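Local coordinates for ABC-type transport auxiliary lipoprotein component domain-containing protein (Xanthomonas campestris pv. campestris, PDB 2IQI) that is of unknown function but is probably the lipoprotein auxiliary component of an ABC-type transport system, at residues A[14-19]-A[161-166]. Sequence-based numbering, arbitrary orientation.
Sequences APTVRV and AFEQAL
Glu163 reaches from helix 155-185 to the extended chain of 14-19 and takes the backbone N-H of Thr16 on its carboxylate, Thr16 N to Glu163 OE1 2.8 Å. The bond is nearly straight, 165° at the hydrogen, yet it arrives on the anti side of OE1 and 32° out of the carboxylate plane. Beyond CG the glutamate runs extended (chi2 -172°), which carries the carboxylate out to Thr16 N. Its aliphatic part packs on Pro15, with Glu163 CG 3.5 Å from Pro15 CB. The Thr16 and Glu163 side chains run alongside each other in the same direction.

One residue along the loop and three along the helix, the contact turns apolar. Val17 holds CG1 anti to its backbone N (chi1 166°) and CG2 anti to the carbonyl carbon, and it is CG2 that meets Leu166 CB at 3.6 Å, the two side chains crossing at about a right angle. Pro15 touches Met72 and Val19 touches Ala80 of helix 69-82, so the loop also lies against that second helix. Because the carboxylate binds a main-chain N-H, the polar tie holds the backbone of this extended loop segment itself, with apolar packing beside it.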
ATOM      1  N   ALA A  14      -2.147   8.327 -12.783  1.00 39.26           N
ATOM      2  CA  ALA A  14      -2.965   7.234 -12.300  1.00 39.82           C
ATOM      3  C   ALA A  14      -2.276   5.931 -12.592  1.00 40.60           C
ATOM      4  O   ALA A  14      -2.351   5.407 -13.724  1.00 41.35           O
ATOM      5  CB  ALA A  14      -4.337   7.253 -12.925  1.00 39.80           C
ATOM      6  N   PRO A  15      -1.572   5.401 -11.586  1.00 40.26           N
ATOM      7  CA  PRO A  15      -0.979   4.096 -11.728  1.00 40.51           C
ATOM      8  C   PRO A  15      -2.011   2.989 -11.815  1.00 40.56           C
ATOM      9  O   PRO A  15      -3.140   3.119 -11.347  1.00 40.23           O
ATOM     10  CB  PRO A  15      -0.128   3.954 -10.463  1.00 40.89           C
ATOM     11  CG  PRO A  15       0.109   5.354 -10.020  1.00 40.79           C
ATOM     12  CD  PRO A  15      -1.211   6.015 -10.312  1.00 40.32           C
ATOM     13  N   THR A  16      -1.575   1.902 -12.429  1.00 40.84           N
ATOM     14  CA  THR A  16      -2.363   0.720 -12.661  1.00 40.54           C
ATOM     15  C   THR A  16      -1.634  -0.378 -11.946  1.00 40.14           C
ATOM     16  O   THR A  16      -0.470  -0.657 -12.253  1.00 41.59           O
ATOM     17  CB  THR A  16      -2.402   0.425 -14.137  1.00 40.22           C
ATOM     18  OG1 THR A  16      -3.032   1.534 -14.761  1.00 40.12           O
ATOM     19  CG2 THR A  16      -3.220  -0.832 -14.426  1.00 41.58           C
ATOM     20  N   VAL A  17      -2.306  -0.955 -10.965  1.00 39.00           N
ATOM     21  CA  VAL A  17      -1.740  -1.954 -10.114  1.00 37.88           C
ATOM     22  C   VAL A  17      -2.560  -3.201 -10.284  1.00 38.53           C
ATOM     23  O   VAL A  17      -3.664  -3.303  -9.774  1.00 37.84           O
ATOM     24  CB  VAL A  17      -1.760  -1.527  -8.628  1.00 37.38           C
ATOM     25  CG1 VAL A  17      -1.488  -2.716  -7.727  1.00 35.27           C
ATOM     26  CG2 VAL A  17      -0.769  -0.426  -8.377  1.00 35.59           C
ATOM     27  N   ARG A  18      -1.976  -4.155 -10.999  1.00 40.09           N
ATOM     28  CA  ARG A  18      -2.460  -5.533 -11.091  1.00 41.30           C
ATOM     29  C   ARG A  18      -1.535  -6.466 -10.286  1.00 41.00           C
ATOM     30  O   ARG A  18      -0.341  -6.548 -10.545  1.00 40.91           O
ATOM     31  CB  ARG A  18      -2.582  -5.930 -12.575  1.00 41.45           C
ATOM     32  CG  ARG A  18      -3.238  -4.806 -13.382  1.00 45.91           C
ATOM     33  CD  ARG A  18      -3.985  -5.246 -14.624  1.00 53.06           C
ATOM     34  NE  ARG A  18      -4.896  -4.196 -15.090  1.00 58.23           N
ATOM     35  CZ  ARG A  18      -6.146  -3.994 -14.643  1.00 61.01           C
ATOM     36  NH1 ARG A  18      -6.689  -4.745 -13.687  1.00 61.10           N
ATOM     37  NH2 ARG A  18      -6.867  -3.004 -15.157  1.00 63.33           N
ATOM     38  N   VAL A  19      -2.081  -7.132  -9.274  1.00 41.81           N
ATOM     39  CA  VAL A  19      -1.255  -8.018  -8.431  1.00 41.51           C
ATOM     40  C   VAL A  19      -1.419  -9.477  -8.820  1.00 42.65           C
ATOM     41  O   VAL A  19      -2.525 -10.027  -8.795  1.00 41.59           O
ATOM     42  CB  VAL A  19      -1.562  -7.868  -6.964  1.00 40.63           C
ATOM     43  CG1 VAL A  19      -0.940  -8.971  -6.203  1.00 39.51           C
ATOM     44  CG2 VAL A  19      -1.036  -6.550  -6.473  1.00 41.11           C
ATOM     45  N   ALA A 161       7.698   4.826 -11.134  1.00 37.03           N
ATOM     46  CA  ALA A 161       8.312   4.141  -9.986  1.00 37.09           C
ATOM     47  C   ALA A 161       7.279   3.855  -8.859  1.00 36.92           C
ATOM     48  O   ALA A 161       7.351   2.851  -8.170  1.00 36.47           O
ATOM     49  CB  ALA A 161       9.522   4.937  -9.459  1.00 36.26           C
ATOM     50  N   PHE A 162       6.311   4.749  -8.702  1.00 36.81           N
ATOM     51  CA  PHE A 162       5.306   4.594  -7.688  1.00 36.74           C
ATOM     52  C   PHE A 162       4.379   3.425  -8.024  1.00 37.79           C
ATOM     53  O   PHE A 162       3.914   2.726  -7.137  1.00 38.82           O
ATOM     54  CB  PHE A 162       4.525   5.880  -7.546  1.00 36.08           C
ATOM     55  CG  PHE A 162       4.994   6.783  -6.434  1.00 35.01           C
ATOM     56  CD1 PHE A 162       4.873   6.386  -5.087  1.00 33.90           C
ATOM     57  CD2 PHE A 162       5.482   8.056  -6.720  1.00 32.95           C
ATOM     58  CE1 PHE A 162       5.275   7.230  -4.039  1.00 34.30           C
ATOM     59  CE2 PHE A 162       5.850   8.930  -5.685  1.00 33.61           C
ATOM     60  CZ  PHE A 162       5.751   8.516  -4.334  1.00 35.41           C
ATOM     61  N   GLU A 163       4.110   3.198  -9.304  1.00 38.13           N
ATOM     62  CA  GLU A 163       3.368   2.024  -9.705  1.00 38.34           C
ATOM     63  C   GLU A 163       4.124   0.742  -9.268  1.00 38.53           C
ATOM     64  O   GLU A 163       3.542  -0.214  -8.727  1.00 38.72           O
ATOM     65  CB  GLU A 163       3.189   2.050 -11.219  1.00 38.60           C
ATOM     66  CG  GLU A 163       1.915   1.387 -11.666  1.00 41.43           C
ATOM     67  CD  GLU A 163       1.827   1.241 -13.153  1.00 43.01           C
ATOM     68  OE1 GLU A 163       0.905   1.811 -13.759  1.00 42.11           O
ATOM     69  OE2 GLU A 163       2.688   0.551 -13.722  1.00 45.45           O
ATOM     70  N   GLN A 164       5.435   0.730  -9.494  1.00 38.36           N
ATOM     71  CA  GLN A 164       6.255  -0.383  -9.105  1.00 38.04           C
ATOM     72  C   GLN A 164       6.228  -0.589  -7.560  1.00 37.85           C
ATOM     73  O   GLN A 164       6.072  -1.744  -7.096  1.00 38.06           O
ATOM     74  CB  GLN A 164       7.672  -0.179  -9.614  1.00 38.48           C
ATOM     75  CG  GLN A 164       7.923  -0.369 -11.118  1.00 38.41           C
ATOM     76  CD  GLN A 164       9.183   0.397 -11.581  1.00 39.37           C
ATOM     77  OE1 GLN A 164       9.167   1.084 -12.594  1.00 43.52           O
ATOM     78  NE2 GLN A 164      10.254   0.310 -10.810  1.00 41.70           N
ATOM     79  N   ALA A 165       6.338   0.501  -6.780  1.00 36.20           N
ATOM     80  CA  ALA A 165       6.325   0.416  -5.316  1.00 35.65           C
ATOM     81  C   ALA A 165       4.953  -0.007  -4.788  1.00 36.30           C
ATOM     82  O   ALA A 165       4.842  -0.816  -3.836  1.00 36.64           O
ATOM     83  CB  ALA A 165       6.730   1.720  -4.692  1.00 34.90           C
ATOM     84  N   LEU A 166       3.908   0.540  -5.402  1.00 35.71           N
ATOM     85  CA  LEU A 166       2.569   0.176  -5.051  1.00 35.63           C
ATOM     86  C   LEU A 166       2.367  -1.273  -5.290  1.00 35.33           C
ATOM     87  O   LEU A 166       1.799  -1.940  -4.429  1.00 36.15           O
ATOM     88  CB  LEU A 166       1.543   0.918  -5.895  1.00 36.21           C
ATOM     89  CG  LEU A 166       0.889   2.058  -5.151  1.00 37.49           C
ATOM     90  CD1 LEU A 166       0.439   3.141  -6.140  1.00 37.46           C
ATOM     91  CD2 LEU A 166      -0.227   1.497  -4.303  1.00 35.97           C
TER